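Local coordinates for protection of telomeres protein poz1 (Schizosaccharomyces pombe, PDB 5WE0) that binds telomeric DNA and negatively regulates telomerase and telomere length, at residues F18-N22 and D234-I240; D57-I61 and R102-I106; W91-I96 and I148-M152; L157-I162 and K192-L197. One frame throughout, in Å; residues are numbered along the deposited sequence.

The chain is built of helices and loops, with no strand. Interaction 1 joins the loop after helix 2-18 to the C-terminal region, so the other three fall between its segments. Interaction 2 lies near the chain's centre, about 16 Å from interaction 1 between centres, and touches it through Phe18 on Ala59 and Phe235 on Ile58. It shares helix 93-115 with interaction 3, centred about 14 Å away, where Phe60 meets Leu95 and Leu103 meets Ile148; the segments of these two alternate along the chain. Interactions 1 to 3 thus form one continuous packing, whereas interaction 4, following in series on the far side, touches none of them, its nearest atoms about 5 Å from interaction 3.

Interaction 1. Residues F18-N22 and D234-I240; sequences FIKEN and DFKQREI
Gln237 NE2 links the two segments by donating two bonds, one to Glu21 O across the contact at 3.0 Å and one to Phe235 O in its own segment at 2.9 Å. Gln237 is the N-cap residue of the short helix 238-241, and an Asx turn precedes it, in which Asp234 OD1 accepts from Lys236 N. Its side chain is bent at chi2 (-57°), which turns the amide back toward the chain leaving helix 2-18; both acceptors lie close to the amide plane. Glu21 O also accepts from Gln221 of helix 209-230, so this carbonyl pins the N-terminal loop to two parts of the fold. An alanine in place of Gln237 would probably leave Phe235 O without this donor and Glu21 O relying on Gln221, weakening the hold of the C-terminal segment on this loop. Lys236 runs extended alongside Ile19, with CD 3.9 Å from Ile19 CG2, and ends with NZ bonded to Ile19 O at 3.1 Å, approaching 34° out of the carbonyl plane. Ile19 CG2 also rests on Phe235 CA at 3.7 Å, while the phenylalanine ring packs inward on Ile54 and Ile58 of helix 54-64. Further along, the extended Glu21 crosses over the start of the short helix: CB lies against Lys236 O, and OE2 reaches within 3.6 Å of Ile240 CD1.

Interaction 2. Residues D57-I61 and R102-I106; sequences DIAFI and RLENI
Arg102 threads between Asp57 and Phe60, two residues one turn apart on helix 54-64. Its CB lies 3.9 Å from Asp57 OD1 and CG comes closer, at 3.4 Å from the same oxygen. Arg102 CD, next along, is still 3.5 Å from Asp57 OD1. A bend at chi3 (-138°) then brings Arg102 NE over one face of the Phe60 ring, toward the rim. CZ stands 4.5 Å from the ring centroid and almost on its normal, a cation-pi contact in which the two planes are steeply inclined. At the tip, NH1 remains 4.1 Å from Asp57 OD1, beyond salt-bridge range, while NH2 pairs with an acidic side chain on the chain of another protein. Beside this, Ile106 CG1 meets Asp57 CB at 3.7 Å and its CD1 packs on Ile58 and Ile61, filling the crossing of helices 54-64 and 93-115. The buried arginine charge is thus probably steadied by the aromatic face and nearby carboxylate, and neutralised chiefly by the partner protein.

Interaction 3. Residues W91-I96 and I148-M152; sequences WEYSLI and ICRWM
Trp91 lays its six-membered ring across the turn formed by Ile148, Trp151 and Met152. Trp151 CB sits over one face, 3.9 Å from the centroid of the six-membered ring of Trp91, as a CH-pi contact, and Trp91 CZ3 lies 3.5 Å from Ile148 O. Trp91 has CG beside its backbone N (chi1 -63°), which directs the indole at helix 130-157. The ring of Trp151 leads away from this meeting, yet both indoles make edge-to-face contacts with Trp209. Just after Trp91, helix 93-115 begins: Glu92 is its N-cap, and its carboxylate accepts from Ser94 N and Leu95 N while OE1 also pairs with a basic side chain on the chain of another protein. Met152, with CG anti to the backbone N (chi1 -171°), bends at chi2 and chi3 and lies against this first turn. Met152 SD touches Ile96 CG1 at 3.6 Å, and Met152 CE lies 3.7 Å from Tyr93 N. Deeper between the helices, Ile96 and Ile148 meet through their CG2 methyls, 3.7 Å apart.

Interaction 4. Residues L157-I162 and K192-L197; sequences LEQEPI and KIRKRL
One guanidinium, that of Arg196, gathers oxygens from three residues of segment 157-162. Arg196 NE donates to Leu157 O at 2.8 Å, almost straight and in the guanidinium plane. Arg196 NH2 forms a salt bridge with Glu160 OE1 at 3.1 Å, also in plane, and makes a weaker, bent bond to Gln159 O. NH1 completes the set by reaching back to the backbone carbonyl of His191. The flat group is sandwiched as well: Ile162 CD1 lies over one face, 3.4 Å above the plane, and Ile193 CA covers the opposite one. A bend at chi3 (-56°) swings the group off helix 193-206 into this slot. Glu160, bent at chi2 just ahead of the cis peptide to Pro161, is shared: its OE2 forms a second salt bridge, 2.7 Å long, with NZ of Lys192, the N-cap residue. A leucine in place of Arg196 would probably strand Leu157 O without its mate and leave the Glu160 carboxylate with Lys192 as its remaining partner in this contact. Nearby, Leu197 CD2 packs 3.7 Å from Glu158 CG. The segment is therefore held to the helix start by charge and carbonyl bonds converging on a buried, rotationally restricted arginine.

Interaction 1. Residues F18-N22 and D234-I240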
loop_
_atom_site.group_PDB
_atom_site.type_symbol
_atom_site.label_atom_id
_atom_site.label_comp_id
_atom_site.label_asym_id
_atom_site.label_seq_id
_atom_site.Cartn_x
_atom_site.Cartn_y
_atom_site.Cartn_z
ATOM N N PHE A 18 4.070 -3.018 15.443
ATOM C CA PHE A 18 3.659 -2.413 14.176
ATOM C C PHE A 18 2.800 -1.166 14.344
ATOM O O PHE A 18 2.963 -0.204 13.587
ATOM C CB PHE A 18 2.900 -3.437 13.316
ATOM C CG PHE A 18 3.801 -4.346 12.533
ATOM C CD1 PHE A 18 5.188 -4.203 12.617
ATOM C CD2 PHE A 18 3.270 -5.327 11.694
ATOM C CE1 PHE A 18 6.041 -5.039 11.890
ATOM C CE2 PHE A 18 4.117 -6.165 10.952
ATOM C CZ PHE A 18 5.503 -6.020 11.050
ATOM N N ILE A 19 1.896 -1.155 15.319
ATOM C CA ILE A 19 0.930 -0.068 15.435
ATOM C C ILE A 19 1.632 1.170 15.979
ATOM O O ILE A 19 2.264 1.135 17.039
ATOM C CB ILE A 19 -0.264 -0.490 16.302
ATOM C CG1 ILE A 19 -1.012 -1.621 15.592
ATOM C CG2 ILE A 19 -1.194 0.679 16.527
ATOM C CD1 ILE A 19 -2.298 -2.047 16.247
ATOM N N LYS A 20 1.543 2.264 15.233
ATOM C CA LYS A 20 2.196 3.520 15.556
ATOM C C LYS A 20 1.190 4.662 15.537
ATOM O O LYS A 20 0.171 4.608 14.836
ATOM C CB LYS A 20 3.309 3.819 14.553
ATOM C CG LYS A 20 4.451 2.811 14.511
ATOM C CD LYS A 20 5.305 2.909 15.774
ATOM C CE LYS A 20 6.570 2.053 15.639
ATOM N NZ LYS A 20 7.441 2.085 16.858
ATOM N N GLU A 21 1.474 5.684 16.349
ATOM C CA GLU A 21 0.764 6.955 16.225
ATOM C C GLU A 21 1.009 7.569 14.852
ATOM O O GLU A 21 0.075 8.026 14.172
ATOM C CB GLU A 21 1.214 7.918 17.328
ATOM C CG GLU A 21 0.636 9.322 17.166
ATOM C CD GLU A 21 0.992 10.262 18.308
ATOM O OE1 GLU A 21 2.107 10.142 18.864
ATOM O OE2 GLU A 21 0.158 11.135 18.632
ATOM N N ASN A 22 2.275 7.614 14.445
ATOM C CA ASN A 22 2.641 7.994 13.091
ATOM C C ASN A 22 2.893 6.727 12.283
ATOM O O ASN A 22 2.163 5.744 12.442
ATOM C CB ASN A 22 3.847 8.935 13.094
ATOM C CG ASN A 22 3.619 10.162 13.952
ATOM O OD1 ASN A 22 2.682 10.934 13.722
ATOM N ND2 ASN A 22 4.447 10.326 14.981
ATOM N N ASP A 234 -7.661 0.148 17.956
ATOM C CA ASP A 234 -6.769 1.070 18.644
ATOM C C ASP A 234 -5.555 1.232 17.752
ATOM O O ASP A 234 -4.809 0.272 17.532
ATOM C CB ASP A 234 -6.409 0.561 20.043
ATOM C CG ASP A 234 -5.437 1.469 20.785
ATOM O OD1 ASP A 234 -5.083 2.569 20.295
ATOM O OD2 ASP A 234 -5.088 1.103 21.931
ATOM N N PHE A 235 -5.387 2.437 17.217
ATOM C CA PHE A 235 -4.264 2.790 16.364
ATOM C C PHE A 235 -3.460 3.908 16.995
ATOM O O PHE A 235 -2.848 4.719 16.293
ATOM C CB PHE A 235 -4.737 3.180 14.963
ATOM C CG PHE A 235 -5.014 1.991 14.070
ATOM C CD1 PHE A 235 -3.959 1.285 13.487
ATOM C CD2 PHE A 235 -6.317 1.593 13.796
ATOM C CE1 PHE A 235 -4.195 0.198 12.684
ATOM C CE2 PHE A 235 -6.580 0.492 12.971
ATOM C CZ PHE A 235 -5.525 -0.214 12.426
ATOM N N LYS A 236 -3.518 3.982 18.326
ATOM C CA LYS A 236 -2.749 4.939 19.114
ATOM C C LYS A 236 -2.993 6.362 18.625
ATOM O O LYS A 236 -2.094 7.205 18.606
ATOM C CB LYS A 236 -1.258 4.577 19.103
ATOM C CG LYS A 236 -0.992 3.236 19.780
ATOM C CD LYS A 236 0.377 2.629 19.478
ATOM C CE LYS A 236 0.522 1.284 20.239
ATOM N NZ LYS A 236 1.822 0.557 20.022
ATOM N N GLN A 237 -4.243 6.638 18.256
ATOM C CA GLN A 237 -4.648 7.948 17.769
ATOM C C GLN A 237 -5.265 8.805 18.868
ATOM O O GLN A 237 -5.841 9.853 18.558
ATOM C CB GLN A 237 -5.651 7.813 16.609
ATOM C CG GLN A 237 -5.128 7.153 15.361
ATOM C CD GLN A 237 -3.917 7.881 14.813
ATOM O OE1 GLN A 237 -4.004 9.027 14.370
ATOM N NE2 GLN A 237 -2.774 7.223 14.858
ATOM N N ARG A 238 -5.139 8.394 20.137
ATOM C CA ARG A 238 -5.801 9.099 21.235
ATOM C C ARG A 238 -5.398 10.573 21.289
ATOM O O ARG A 238 -6.256 11.452 21.432
ATOM C CB ARG A 238 -5.515 8.393 22.568
ATOM C CG ARG A 238 -4.056 8.413 23.037
ATOM C CD ARG A 238 -3.938 8.257 24.553
ATOM N NE ARG A 238 -2.725 8.885 25.084
ATOM C CZ ARG A 238 -2.582 10.189 25.322
ATOM N NH1 ARG A 238 -3.571 11.035 25.059
ATOM N NH2 ARG A 238 -1.435 10.652 25.810
ATOM N N GLU A 239 -4.104 10.869 21.142
ATOM C CA GLU A 239 -3.650 12.256 21.208
ATOM C C GLU A 239 -4.113 13.096 20.020
ATOM O O GLU A 239 -4.083 14.328 20.108
ATOM C CB GLU A 239 -2.123 12.306 21.279
ATOM C CG GLU A 239 -1.545 13.602 21.861
ATOM C CD GLU A 239 -1.289 13.548 23.358
ATOM O OE1 GLU A 239 -1.297 12.431 23.914
ATOM O OE2 GLU A 239 -1.055 14.621 23.973
ATOM N N ILE A 240 -4.528 12.470 18.919
ATOM C CA ILE A 240 -5.070 13.203 17.774
ATOM C C ILE A 240 -6.584 13.403 17.876
ATOM O O ILE A 240 -7.090 14.485 17.567
ATOM C CB ILE A 240 -4.680 12.475 16.464
ATOM C CG1 ILE A 240 -3.172 12.580 16.209
ATOM C CG2 ILE A 240 -5.455 13.018 15.273
ATOM C CD1 ILE A 240 -2.453 11.243 16.098
#

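Interaction 2. Residues D57-I61 and R102-I106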
loop_
_atom_site.group_PDB
_atom_site.type_symbol
_atom_site.label_atom_id
_atom_site.label_comp_id
_atom_site.label_asym_id
_atom_site.label_seq_id
_atom_site.Cartn_x
_atom_site.Cartn_y
_atom_site.Cartn_z
ATOM N N ASP A 57 -1.626 -4.947 7.030
ATOM C CA ASP A 57 -1.617 -4.272 5.729
ATOM C C ASP A 57 -1.149 -2.827 5.843
ATOM O O ASP A 57 -0.400 -2.345 4.984
ATOM C CB ASP A 57 -3.002 -4.326 5.083
ATOM C CG ASP A 57 -3.311 -5.685 4.466
ATOM O OD1 ASP A 57 -2.360 -6.433 4.151
ATOM O OD2 ASP A 57 -4.496 -5.990 4.261
ATOM N N ILE A 58 -1.586 -2.122 6.892
ATOM C CA ILE A 58 -1.205 -0.723 7.081
ATOM C C ILE A 58 0.291 -0.610 7.296
ATOM O O ILE A 58 0.946 0.278 6.740
ATOM C CB ILE A 58 -1.995 -0.098 8.253
ATOM C CG1 ILE A 58 -3.452 0.129 7.854
ATOM C CG2 ILE A 58 -1.366 1.204 8.719
ATOM C CD1 ILE A 58 -4.336 0.538 9.016
ATOM N N ALA A 59 0.847 -1.485 8.139
ATOM C CA ALA A 59 2.283 -1.476 8.384
ATOM C C ALA A 59 3.051 -1.798 7.110
ATOM O O ALA A 59 4.064 -1.154 6.810
ATOM C CB ALA A 59 2.630 -2.476 9.490
ATOM N N PHE A 60 2.549 -2.748 6.319
ATOM C CA PHE A 60 3.193 -3.049 5.046
ATOM C C PHE A 60 3.233 -1.817 4.159
ATOM O O PHE A 60 4.277 -1.481 3.596
ATOM C CB PHE A 60 2.482 -4.177 4.305
ATOM C CG PHE A 60 3.038 -4.369 2.932
ATOM C CD1 PHE A 60 4.249 -5.023 2.751
ATOM C CD2 PHE A 60 2.414 -3.796 1.825
ATOM C CE1 PHE A 60 4.789 -5.154 1.485
ATOM C CE2 PHE A 60 2.958 -3.918 0.567
ATOM C CZ PHE A 60 4.144 -4.593 0.395
ATOM N N ILE A 61 2.105 -1.122 4.039
ATOM C CA ILE A 61 2.043 0.067 3.189
ATOM C C ILE A 61 2.997 1.143 3.699
ATOM O O ILE A 61 3.710 1.781 2.917
ATOM C CB ILE A 61 0.588 0.590 3.114
ATOM C CG1 ILE A 61 -0.288 -0.406 2.361
ATOM C CG2 ILE A 61 0.544 1.988 2.497
ATOM C CD1 ILE A 61 0.220 -0.725 0.935
ATOM N N ARG A 102 -3.280 -4.773 -1.163
ATOM C CA ARG A 102 -3.294 -4.531 0.271
ATOM C C ARG A 102 -3.980 -3.197 0.558
ATOM O O ARG A 102 -4.805 -3.100 1.466
ATOM C CB ARG A 102 -1.871 -4.525 0.830
ATOM C CG ARG A 102 -1.262 -5.909 0.989
ATOM C CD ARG A 102 0.091 -5.841 1.682
ATOM N NE ARG A 102 1.069 -6.728 1.059
ATOM C CZ ARG A 102 1.006 -8.054 1.097
ATOM N NH1 ARG A 102 0.008 -8.655 1.730
ATOM N NH2 ARG A 102 1.941 -8.782 0.502
ATOM N N LEU A 103 -3.639 -2.170 -0.219
ATOM C CA LEU A 103 -4.247 -0.860 -0.038
ATOM C C LEU A 103 -5.753 -0.938 -0.251
ATOM O O LEU A 103 -6.543 -0.307 0.466
ATOM C CB LEU A 103 -3.632 0.132 -1.009
ATOM C CG LEU A 103 -3.917 1.583 -0.678
ATOM C CD1 LEU A 103 -3.277 1.965 0.656
ATOM C CD2 LEU A 103 -3.413 2.466 -1.826
ATOM N N GLU A 104 -6.162 -1.719 -1.230
ATOM C CA GLU A 104 -7.581 -1.908 -1.486
ATOM C C GLU A 104 -8.276 -2.647 -0.341
ATOM O O GLU A 104 -9.410 -2.303 0.009
ATOM C CB GLU A 104 -7.739 -2.633 -2.818
ATOM C CG GLU A 104 -9.143 -2.853 -3.275
ATOM C CD GLU A 104 -9.151 -3.436 -4.669
ATOM O OE1 GLU A 104 -8.822 -4.637 -4.798
ATOM O OE2 GLU A 104 -9.486 -2.694 -5.624
ATOM N N ASN A 105 -7.622 -3.659 0.260
ATOM C CA ASN A 105 -8.206 -4.308 1.439
ATOM C C ASN A 105 -8.408 -3.299 2.562
ATOM O O ASN A 105 -9.461 -3.284 3.204
ATOM C CB ASN A 105 -7.322 -5.450 1.948
ATOM C CG ASN A 105 -7.169 -6.594 0.943
ATOM O OD1 ASN A 105 -7.929 -6.712 -0.018
ATOM N ND2 ASN A 105 -6.139 -7.425 1.153
ATOM N N ILE A 106 -7.420 -2.422 2.789
ATOM C CA ILE A 106 -7.555 -1.389 3.816
ATOM C C ILE A 106 -8.770 -0.525 3.531
ATOM O O ILE A 106 -9.606 -0.278 4.408
ATOM C CB ILE A 106 -6.280 -0.531 3.895
ATOM C CG1 ILE A 106 -5.090 -1.353 4.374
ATOM C CG2 ILE A 106 -6.502 0.655 4.795
ATOM C CD1 ILE A 106 -3.733 -0.652 4.105
#

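Interaction 3. Residues W91-I96 and I148-M152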
loop_
_atom_site.group_PDB
_atom_site.type_symbol
_atom_site.label_atom_id
_atom_site.label_comp_id
_atom_site.label_asym_id
_atom_site.label_seq_id
_atom_site.Cartn_x
_atom_site.Cartn_y
_atom_site.Cartn_z
ATOM N N TRP A 91 10.259 -0.297 -6.928
ATOM C CA TRP A 91 9.259 -0.395 -7.985
ATOM C C TRP A 91 9.516 -1.707 -8.708
ATOM O O TRP A 91 10.286 -1.795 -9.663
ATOM C CB TRP A 91 9.319 0.808 -8.917
ATOM C CG TRP A 91 9.002 2.066 -8.189
ATOM C CD1 TRP A 91 9.893 2.986 -7.725
ATOM C CD2 TRP A 91 7.696 2.544 -7.818
ATOM N NE1 TRP A 91 9.227 4.008 -7.098
ATOM C CE2 TRP A 91 7.877 3.760 -7.138
ATOM C CE3 TRP A 91 6.393 2.060 -8.005
ATOM C CZ2 TRP A 91 6.806 4.496 -6.622
ATOM C CZ3 TRP A 91 5.336 2.796 -7.517
ATOM C CH2 TRP A 91 5.551 4.003 -6.824
ATOM N N GLU A 92 8.896 -2.756 -8.215
ATOM C CA GLU A 92 8.929 -4.044 -8.878
ATOM C C GLU A 92 7.472 -4.449 -9.054
ATOM O O GLU A 92 6.663 -4.287 -8.132
ATOM C CB GLU A 92 9.738 -5.073 -8.051
ATOM C CG GLU A 92 9.959 -6.413 -8.769
ATOM C CD GLU A 92 8.852 -7.447 -8.554
ATOM O OE1 GLU A 92 8.489 -7.703 -7.375
ATOM O OE2 GLU A 92 8.327 -7.989 -9.581
ATOM N N TYR A 93 7.134 -4.921 -10.255
ATOM C CA TYR A 93 5.736 -5.140 -10.638
ATOM C C TYR A 93 4.989 -5.990 -9.615
ATOM O O TYR A 93 3.885 -5.637 -9.178
ATOM C CB TYR A 93 5.684 -5.805 -12.017
ATOM C CG TYR A 93 4.466 -6.625 -12.207
ATOM C CD1 TYR A 93 3.198 -6.008 -12.272
ATOM C CD2 TYR A 93 4.546 -8.024 -12.272
ATOM C CE1 TYR A 93 2.038 -6.757 -12.413
ATOM C CE2 TYR A 93 3.383 -8.789 -12.410
ATOM C CZ TYR A 93 2.130 -8.140 -12.481
ATOM O OH TYR A 93 0.963 -8.857 -12.619
ATOM N N SER A 94 5.579 -7.124 -9.228
ATOM C CA SER A 94 4.889 -8.065 -8.357
ATOM C C SER A 94 4.637 -7.455 -6.977
ATOM O O SER A 94 3.518 -7.528 -6.450
ATOM C CB SER A 94 5.701 -9.354 -8.254
ATOM O OG SER A 94 5.060 -10.292 -7.412
ATOM N N LEU A 95 5.660 -6.808 -6.401
ATOM C CA LEU A 95 5.520 -6.174 -5.093
ATOM C C LEU A 95 4.471 -5.069 -5.125
ATOM O O LEU A 95 3.601 -5.002 -4.248
ATOM C CB LEU A 95 6.872 -5.619 -4.633
ATOM C CG LEU A 95 6.902 -4.712 -3.397
ATOM C CD1 LEU A 95 6.576 -5.485 -2.124
ATOM C CD2 LEU A 95 8.242 -3.978 -3.261
ATOM N N ILE A 96 4.550 -4.175 -6.120
ATOM C CA ILE A 96 3.631 -3.041 -6.171
ATOM C C ILE A 96 2.202 -3.514 -6.433
ATOM O O ILE A 96 1.240 -2.954 -5.905
ATOM C CB ILE A 96 4.093 -2.028 -7.235
ATOM C CG1 ILE A 96 5.462 -1.422 -6.868
ATOM C CG2 ILE A 96 3.032 -0.936 -7.401
ATOM C CD1 ILE A 96 5.512 -0.756 -5.463
ATOM N N ILE A 148 0.455 5.661 -7.429
ATOM C CA ILE A 148 1.223 4.425 -7.368
ATOM C C ILE A 148 1.226 3.730 -8.728
ATOM O O ILE A 148 2.286 3.292 -9.220
ATOM C CB ILE A 148 0.663 3.509 -6.260
ATOM C CG1 ILE A 148 0.892 4.128 -4.864
ATOM C CG2 ILE A 148 1.244 2.099 -6.363
ATOM C CD1 ILE A 148 0.012 3.539 -3.745
ATOM N N CYS A 149 0.039 3.610 -9.352
ATOM C CA CYS A 149 -0.066 2.954 -10.663
ATOM C C CYS A 149 0.725 3.699 -11.731
ATOM O O CYS A 149 1.351 3.084 -12.597
ATOM C CB CYS A 149 -1.528 2.872 -11.109
ATOM S SG CYS A 149 -2.554 1.903 -10.018
ATOM N N ARG A 150 0.657 5.021 -11.713
ATOM C CA ARG A 150 1.367 5.812 -12.698
ATOM C C ARG A 150 2.880 5.676 -12.524
ATOM O O ARG A 150 3.624 5.538 -13.510
ATOM C CB ARG A 150 0.926 7.263 -12.584
ATOM C CG ARG A 150 1.439 8.100 -13.714
ATOM C CD ARG A 150 0.388 9.095 -14.149
ATOM N NE ARG A 150 0.833 10.404 -13.698
ATOM C CZ ARG A 150 0.268 11.552 -14.030
ATOM N NH1 ARG A 150 0.788 12.683 -13.571
ATOM N NH2 ARG A 150 -0.801 11.561 -14.813
ATOM N N TRP A 151 3.361 5.698 -11.279
ATOM C CA TRP A 151 4.805 5.574 -11.091
ATOM C C TRP A 151 5.302 4.165 -11.388
ATOM O O TRP A 151 6.419 4.012 -11.904
ATOM C CB TRP A 151 5.189 6.030 -9.686
ATOM C CG TRP A 151 5.356 7.535 -9.689
ATOM C CD1 TRP A 151 4.364 8.488 -9.811
ATOM C CD2 TRP A 151 6.592 8.250 -9.641
ATOM N NE1 TRP A 151 4.919 9.753 -9.816
ATOM C CE2 TRP A 151 6.282 9.631 -9.710
ATOM C CE3 TRP A 151 7.926 7.860 -9.523
ATOM C CZ2 TRP A 151 7.262 10.613 -9.655
ATOM C CZ3 TRP A 151 8.904 8.835 -9.500
ATOM C CH2 TRP A 151 8.570 10.200 -9.560
ATOM N N MET A 152 4.480 3.136 -11.131
ATOM C CA MET A 152 4.800 1.794 -11.615
ATOM C C MET A 152 4.865 1.773 -13.143
ATOM O O MET A 152 5.789 1.198 -13.725
ATOM C CB MET A 152 3.772 0.779 -11.111
ATOM C CG MET A 152 4.127 -0.682 -11.390
ATOM S SD MET A 152 5.621 -1.181 -10.502
ATOM C CE MET A 152 6.759 -1.589 -11.834
#

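Interaction 4. Residues L157-I162 and K192-L197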
loop_
_atom_site.group_PDB
_atom_site.type_symbol
_atom_site.label_atom_id
_atom_site.label_comp_id
_atom_site.label_asym_id
_atom_site.label_seq_id
_atom_site.Cartn_x
_atom_site.Cartn_y
_atom_site.Cartn_z
ATOM N N LEU A 157 8.155 1.886 -18.328
ATOM C CA LEU A 157 8.500 2.632 -19.535
ATOM C C LEU A 157 9.962 3.077 -19.570
ATOM O O LEU A 157 10.439 3.489 -20.630
ATOM C CB LEU A 157 7.626 3.875 -19.664
ATOM C CG LEU A 157 6.137 3.649 -19.892
ATOM C CD1 LEU A 157 5.363 4.939 -19.658
ATOM C CD2 LEU A 157 5.902 3.090 -21.280
ATOM N N GLU A 158 10.653 3.084 -18.431
ATOM C CA GLU A 158 12.037 3.526 -18.343
ATOM C C GLU A 158 13.052 2.398 -18.508
ATOM O O GLU A 158 14.257 2.641 -18.362
ATOM C CB GLU A 158 12.262 4.229 -17.003
ATOM C CG GLU A 158 11.649 5.618 -16.946
ATOM C CD GLU A 158 12.190 6.463 -15.787
ATOM O OE1 GLU A 158 12.032 6.047 -14.611
ATOM O OE2 GLU A 158 12.761 7.545 -16.053
ATOM N N GLN A 159 12.605 1.179 -18.766
ATOM C CA GLN A 159 13.496 0.056 -18.997
ATOM C C GLN A 159 13.658 -0.187 -20.498
ATOM O O GLN A 159 12.817 0.201 -21.314
ATOM C CB GLN A 159 12.977 -1.213 -18.310
ATOM C CG GLN A 159 12.437 -1.039 -16.882
ATOM C CD GLN A 159 13.496 -0.565 -15.891
ATOM O OE1 GLN A 159 14.534 -1.196 -15.734
ATOM N NE2 GLN A 159 13.213 0.534 -15.192
ATOM N N GLU A 160 14.774 -0.816 -20.860
ATOM C CA GLU A 160 15.047 -1.125 -22.269
ATOM C C GLU A 160 15.773 -2.473 -22.400
ATOM O O GLU A 160 16.905 -2.637 -21.943
ATOM C CB GLU A 160 15.855 -0.006 -22.932
ATOM C CG GLU A 160 16.330 -0.360 -24.330
ATOM C CD GLU A 160 15.226 -0.328 -25.371
ATOM O OE1 GLU A 160 14.029 -0.198 -25.014
ATOM O OE2 GLU A 160 15.561 -0.462 -26.566
ATOM N N PRO A 161 15.098 -3.462 -22.991
ATOM C CA PRO A 161 13.736 -3.380 -23.542
ATOM C C PRO A 161 12.621 -3.391 -22.469
ATOM O O PRO A 161 12.871 -3.747 -21.305
ATOM C CB PRO A 161 13.651 -4.633 -24.410
ATOM C CG PRO A 161 14.503 -5.627 -23.670
ATOM C CD PRO A 161 15.649 -4.827 -23.081
ATOM N N ILE A 162 11.420 -2.970 -22.878
ATOM C CA ILE A 162 10.252 -2.977 -22.008
ATOM C C ILE A 162 9.777 -4.404 -21.792
ATOM O O ILE A 162 9.748 -5.217 -22.726
ATOM C CB ILE A 162 9.122 -2.130 -22.617
ATOM C CG1 ILE A 162 9.456 -0.654 -22.529
ATOM C CG2 ILE A 162 7.776 -2.399 -21.914
ATOM C CD1 ILE A 162 8.287 0.228 -22.898
ATOM N N LYS A 192 10.383 4.852 -28.943
ATOM C CA LYS A 192 11.745 4.446 -28.678
ATOM C C LYS A 192 12.198 5.021 -27.325
ATOM O O LYS A 192 11.568 5.915 -26.758
ATOM C CB LYS A 192 12.616 4.843 -29.881
ATOM C CG LYS A 192 14.049 4.271 -30.011
ATOM C CD LYS A 192 14.421 2.973 -29.199
ATOM C CE LYS A 192 13.485 1.793 -29.260
ATOM N NZ LYS A 192 13.982 0.653 -28.440
ATOM N N ILE A 193 13.286 4.465 -26.792
ATOM C CA ILE A 193 13.633 4.673 -25.392
ATOM C C ILE A 193 13.892 6.146 -25.098
ATOM O O ILE A 193 13.457 6.660 -24.064
ATOM C CB ILE A 193 14.832 3.789 -25.022
ATOM C CG1 ILE A 193 15.261 4.056 -23.588
ATOM C CG2 ILE A 193 15.978 3.988 -26.025
ATOM C CD1 ILE A 193 14.173 3.700 -22.527
ATOM N N ARG A 194 14.576 6.861 -25.998
ATOM C CA ARG A 194 14.849 8.275 -25.738
ATOM C C ARG A 194 13.556 9.084 -25.641
ATOM O O ARG A 194 13.462 10.025 -24.842
ATOM C CB ARG A 194 15.746 8.862 -26.827
ATOM C CG ARG A 194 17.204 8.533 -26.673
ATOM C CD ARG A 194 17.992 8.964 -27.895
ATOM N NE ARG A 194 19.409 8.639 -27.741
ATOM C CZ ARG A 194 19.923 7.434 -27.962
ATOM N NH1 ARG A 194 19.122 6.444 -28.356
ATOM N NH2 ARG A 194 21.231 7.224 -27.804
ATOM N N LYS A 195 12.547 8.739 -26.447
ATOM C CA LYS A 195 11.299 9.481 -26.372
ATOM C C LYS A 195 10.507 9.100 -25.123
ATOM O O LYS A 195 9.963 9.978 -24.446
ATOM C CB LYS A 195 10.471 9.267 -27.637
ATOM C CG LYS A 195 10.756 10.316 -28.704
ATOM C CD LYS A 195 9.711 10.301 -29.812
ATOM C CE LYS A 195 10.293 10.866 -31.104
ATOM N NZ LYS A 195 10.027 9.971 -32.273
ATOM N N ARG A 196 10.433 7.804 -24.802
ATOM C CA ARG A 196 9.810 7.390 -23.553
ATOM C C ARG A 196 10.417 8.124 -22.374
ATOM O O ARG A 196 9.695 8.584 -21.483
ATOM C CB ARG A 196 9.951 5.877 -23.347
ATOM C CG ARG A 196 9.414 5.063 -24.470
ATOM C CD ARG A 196 9.098 3.675 -24.024
ATOM N NE ARG A 196 10.221 2.979 -23.415
ATOM C CZ ARG A 196 11.023 2.163 -24.087
ATOM N NH1 ARG A 196 10.822 1.982 -25.383
ATOM N NH2 ARG A 196 12.019 1.534 -23.478
ATOM N N LEU A 197 11.745 8.260 -22.359
ATOM C CA LEU A 197 12.409 8.867 -21.211
ATOM C C LEU A 197 12.123 10.364 -21.122
ATOM O O LEU A 197 11.930 10.892 -20.022
ATOM C CB LEU A 197 13.915 8.597 -21.272
ATOM C CG LEU A 197 14.363 7.140 -21.054
ATOM C CD1 LEU A 197 15.850 7.030 -21.203
ATOM C CD2 LEU A 197 13.962 6.593 -19.689
#